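Local coordinates for protein putative P4-specific DNA primase (Enterobacteria phage P4, PDB 1KA8) that is the origin-binding winged-helix domain of a phage replication protein that acts as DNA primase and helicase and binds specifically to the P4 replication origin, at residues S19-S27 / Y33-Y41. Residues are numbered along the deposited sequence; the frame is centred on the assembly and turned at random.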
loop_
_atom_site.group_PDB
_atom_site.type_symbol
_atom_site.label_atom_id
_atom_site.label_comp_id
_atom_site.label_asym_id
_atom_site.label_seq_id
_atom_site.Cartn_x
_atom_site.Cartn_y
_atom_site.Cartn_z
ATOM N N SER A 19 -10.433 -12.117 15.957
ATOM C CA SER A 19 -11.788 -12.641 15.844
ATOM C C SER A 19 -12.715 -11.714 15.053
ATOM O O SER A 19 -13.936 -11.832 15.140
ATOM C CB SER A 19 -12.386 -12.897 17.233
ATOM O OG SER A 19 -12.766 -11.682 17.870
ATOM N N GLY A 20 -12.151 -10.797 14.280
ATOM C CA GLY A 20 -12.989 -9.902 13.503
ATOM C C GLY A 20 -13.382 -10.462 12.143
ATOM O O GLY A 20 -13.653 -11.663 12.007
ATOM N N MET A 21 -13.407 -9.586 11.135
ATOM C CA MET A 21 -13.765 -9.957 9.768
ATOM C C MET A 21 -12.901 -11.039 9.146
ATOM O O MET A 21 -11.767 -11.281 9.558
ATOM C CB MET A 21 -13.713 -8.728 8.861
ATOM C CG MET A 21 -14.848 -7.786 9.073
ATOM S SD MET A 21 -14.551 -6.192 8.370
ATOM C CE MET A 21 -15.634 -6.374 6.953
ATOM N N TYR A 22 -13.461 -11.690 8.142
ATOM C CA TYR A 22 -12.741 -12.714 7.409
ATOM C C TYR A 22 -12.218 -12.099 6.076
ATOM O O TYR A 22 -12.883 -11.263 5.430
ATOM C CB TYR A 22 -13.671 -13.895 7.107
ATOM C CG TYR A 22 -13.758 -14.971 8.182
ATOM C CD1 TYR A 22 -14.715 -14.913 9.197
ATOM C CD2 TYR A 22 -12.922 -16.096 8.127
ATOM C CE1 TYR A 22 -14.847 -15.962 10.124
ATOM C CE2 TYR A 22 -13.038 -17.144 9.043
ATOM C CZ TYR A 22 -14.006 -17.082 10.041
ATOM O OH TYR A 22 -14.126 -18.151 10.926
ATOM N N MET A 23 -11.024 -12.493 5.668
ATOM C CA MET A 23 -10.478 -11.986 4.421
ATOM C C MET A 23 -11.143 -12.785 3.320
ATOM O O MET A 23 -10.497 -13.663 2.767
ATOM C CB MET A 23 -8.961 -12.256 4.366
ATOM C CG MET A 23 -8.259 -11.650 3.155
ATOM S SD MET A 23 -8.504 -9.904 3.229
ATOM C CE MET A 23 -7.317 -9.540 4.411
ATOM N N GLY A 24 -12.403 -12.517 2.992
ATOM C CA GLY A 24 -13.052 -13.320 1.957
ATOM C C GLY A 24 -12.280 -13.443 0.644
ATOM O O GLY A 24 -11.049 -13.466 0.618
ATOM N N ASN A 25 -12.997 -13.550 -0.466
ATOM C CA ASN A 25 -12.335 -13.619 -1.752
ATOM C C ASN A 25 -13.395 -13.433 -2.812
ATOM O O ASN A 25 -14.588 -13.495 -2.527
ATOM C CB ASN A 25 -11.592 -14.930 -1.900
ATOM C CG ASN A 25 -12.509 -16.084 -1.997
ATOM O OD1 ASN A 25 -12.173 -17.184 -1.585
ATOM N ND2 ASN A 25 -13.686 -15.860 -2.555
ATOM N N ALA A 26 -12.964 -13.192 -4.034
ATOM C CA ALA A 26 -13.891 -12.929 -5.117
ATOM C C ALA A 26 -14.910 -14.023 -5.419
ATOM O O ALA A 26 -16.007 -13.748 -5.896
ATOM C CB ALA A 26 -13.097 -12.604 -6.359
ATOM N N SER A 27 -14.545 -15.264 -5.143
ATOM C CA SER A 27 -15.427 -16.384 -5.440
ATOM C C SER A 27 -16.697 -16.479 -4.593
ATOM O O SER A 27 -17.748 -16.811 -5.116
ATOM C CB SER A 27 -14.641 -17.697 -5.371
ATOM O OG SER A 27 -13.626 -17.715 -6.357
ATOM N N TYR A 33 -20.812 -8.035 2.863
ATOM C CA TYR A 33 -19.997 -6.892 3.184
ATOM C C TYR A 33 -19.605 -6.774 4.644
ATOM O O TYR A 33 -18.584 -6.191 4.977
ATOM C CB TYR A 33 -20.713 -5.627 2.710
ATOM C CG TYR A 33 -21.079 -5.692 1.248
ATOM C CD1 TYR A 33 -22.396 -5.572 0.836
ATOM C CD2 TYR A 33 -20.113 -5.944 0.289
ATOM C CE1 TYR A 33 -22.756 -5.711 -0.501
ATOM C CE2 TYR A 33 -20.449 -6.087 -1.053
ATOM C CZ TYR A 33 -21.778 -5.973 -1.447
ATOM O OH TYR A 33 -22.115 -6.145 -2.778
ATOM N N ARG A 34 -20.388 -7.351 5.531
ATOM C CA ARG A 34 -20.072 -7.236 6.944
ATOM C C ARG A 34 -19.146 -8.342 7.420
ATOM O O ARG A 34 -18.365 -8.149 8.345
ATOM C CB ARG A 34 -21.374 -7.243 7.744
ATOM C CG ARG A 34 -21.279 -6.683 9.135
ATOM C CD ARG A 34 -21.438 -5.172 9.204
ATOM N NE ARG A 34 -21.708 -4.792 10.594
ATOM C CZ ARG A 34 -22.768 -5.221 11.291
ATOM N NH1 ARG A 34 -23.660 -6.037 10.720
ATOM N NH2 ARG A 34 -22.933 -4.856 12.565
ATOM N N LYS A 35 -19.213 -9.491 6.765
ATOM C CA LYS A 35 -18.392 -10.628 7.157
ATOM C C LYS A 35 -17.029 -10.709 6.466
ATOM O O LYS A 35 -16.020 -11.036 7.105
ATOM C CB LYS A 35 -19.199 -11.914 6.939
ATOM C CG LYS A 35 -18.530 -13.236 7.291
ATOM C CD LYS A 35 -19.600 -14.302 7.210
ATOM C CE LYS A 35 -19.087 -15.684 6.855
ATOM N NZ LYS A 35 -18.126 -16.272 7.825
ATOM N N TYR A 36 -16.977 -10.407 5.168
ATOM C CA TYR A 36 -15.699 -10.484 4.467
ATOM C C TYR A 36 -15.074 -9.142 4.155
ATOM O O TYR A 36 -15.682 -8.273 3.524
ATOM C CB TYR A 36 -15.860 -11.313 3.219
ATOM C CG TYR A 36 -16.457 -12.649 3.533
ATOM C CD1 TYR A 36 -17.829 -12.871 3.366
ATOM C CD2 TYR A 36 -15.654 -13.710 3.976
ATOM C CE1 TYR A 36 -18.393 -14.126 3.615
ATOM C CE2 TYR A 36 -16.204 -14.966 4.230
ATOM C CZ TYR A 36 -17.571 -15.158 4.038
ATOM O OH TYR A 36 -18.122 -16.390 4.220
ATOM N N LEU A 37 -13.845 -8.991 4.630
ATOM C CA LEU A 37 -13.093 -7.765 4.463
ATOM C C LEU A 37 -12.976 -7.393 2.992
ATOM O O LEU A 37 -13.234 -6.252 2.598
ATOM C CB LEU A 37 -11.723 -7.944 5.094
ATOM C CG LEU A 37 -10.905 -6.681 5.291
ATOM C CD1 LEU A 37 -11.790 -5.517 5.643
ATOM C CD2 LEU A 37 -9.850 -6.948 6.360
ATOM N N TYR A 38 -12.618 -8.371 2.170
ATOM C CA TYR A 38 -12.482 -8.105 0.752
ATOM C C TYR A 38 -13.806 -7.628 0.147
ATOM O O TYR A 38 -13.799 -6.729 -0.710
ATOM C CB TYR A 38 -11.963 -9.353 0.007
ATOM C CG TYR A 38 -11.508 -9.040 -1.399
ATOM C CD1 TYR A 38 -10.464 -8.146 -1.618
ATOM C CD2 TYR A 38 -12.181 -9.556 -2.506
ATOM C CE1 TYR A 38 -10.104 -7.762 -2.896
ATOM C CE2 TYR A 38 -11.830 -9.177 -3.804
ATOM C CZ TYR A 38 -10.789 -8.273 -3.994
ATOM O OH TYR A 38 -10.432 -7.859 -5.267
ATOM N N HIS A 39 -14.931 -8.216 0.587
ATOM C CA HIS A 39 -16.232 -7.816 0.050
ATOM C C HIS A 39 -16.533 -6.408 0.497
ATOM O O HIS A 39 -17.086 -5.612 -0.265
ATOM C CB HIS A 39 -17.347 -8.727 0.519
ATOM C CG HIS A 39 -17.294 -10.100 -0.055
ATOM N ND1 HIS A 39 -16.155 -10.631 -0.618
ATOM C CD2 HIS A 39 -18.224 -11.081 -0.090
ATOM C CE1 HIS A 39 -16.380 -11.883 -0.975
ATOM N NE2 HIS A 39 -17.630 -12.182 -0.663
ATOM N N ALA A 40 -16.170 -6.101 1.735
ATOM C CA ALA A 40 -16.388 -4.765 2.262
ATOM C C ALA A 40 -15.619 -3.818 1.350
ATOM O O ALA A 40 -16.128 -2.764 0.944
ATOM C CB ALA A 40 -15.865 -4.664 3.693
ATOM N N TYR A 41 -14.395 -4.215 1.017
ATOM C CA TYR A 41 -13.550 -3.417 0.139
ATOM C C TYR A 41 -14.215 -3.103 -1.213
ATOM O O TYR A 41 -14.270 -1.944 -1.634
ATOM C CB TYR A 41 -12.237 -4.129 -0.104
ATOM C CG TYR A 41 -11.410 -3.426 -1.122
ATOM C CD1 TYR A 41 -11.151 -2.074 -0.999
ATOM C CD2 TYR A 41 -10.890 -4.108 -2.214
ATOM C CE1 TYR A 41 -10.393 -1.412 -1.936
ATOM C CE2 TYR A 41 -10.128 -3.457 -3.164
ATOM C CZ TYR A 41 -9.877 -2.101 -3.022
ATOM O OH TYR A 41 -9.096 -1.441 -3.950
#
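Tyr22 and the residues flanking Tyr36 illustrate how a single beta bridge can tie a loop to the start of a helix. The amide of Tyr22 donates to Lys35 O over 2.8 Å and almost straight, at 170°; in return Leu37 N donates to Tyr22 O at 2.6 Å. Tyr36 sits opposite, at the N-cap position of helix 37-47, and its CA also approaches Tyr22 O, a CA-H...O contact of 3.1 Å. The bond from Leu37 N satisfies the first amide of the helix from the loop, whose chain then bends in an inverse gamma turn centred on Met23.

Apolar contacts come from Met21 and Met23, which meet Leu37 and Ala40. Met21 sends its chain out extended through chi2 (164°) and bends it at chi3, which carries CE to Ala40 CB, 3.7 Å away, and beside the carbonyl oxygens of Tyr33 and Arg34, while SD rests 3.9 Å from Leu37 CD1, the two side chains crossing at about a right angle. Met23 touches Leu37 through its terminal CE and reaches on to Leu56, Phe59 and Leu63 of helix 56-69. In this winged-helix domain the loop 19-27 joins the start of helix 37-47 to helix 56-69 and to strand 82-89, with which Met21 and Met23 share backbone hydrogen bonds; Leu37 packs on Leu87 there and on Phe8 of helix 4-8.

Aromatic side chains supply the remaining contacts. Lys35 runs alongside Tyr22, and its chain, extended until it bends at chi4 (62°), places NZ 4.4 Å from the centroid of the Tyr22 ring, an off-centre cation-pi contact. Gly24 CA and Tyr22 CB both approach CD2 of the Tyr36 ring obliquely. Farther along, Tyr38 brings CD2 beside the backbone at Asn25 and Ala26, its hydroxyl hydrogen-bonded to Leu54 O.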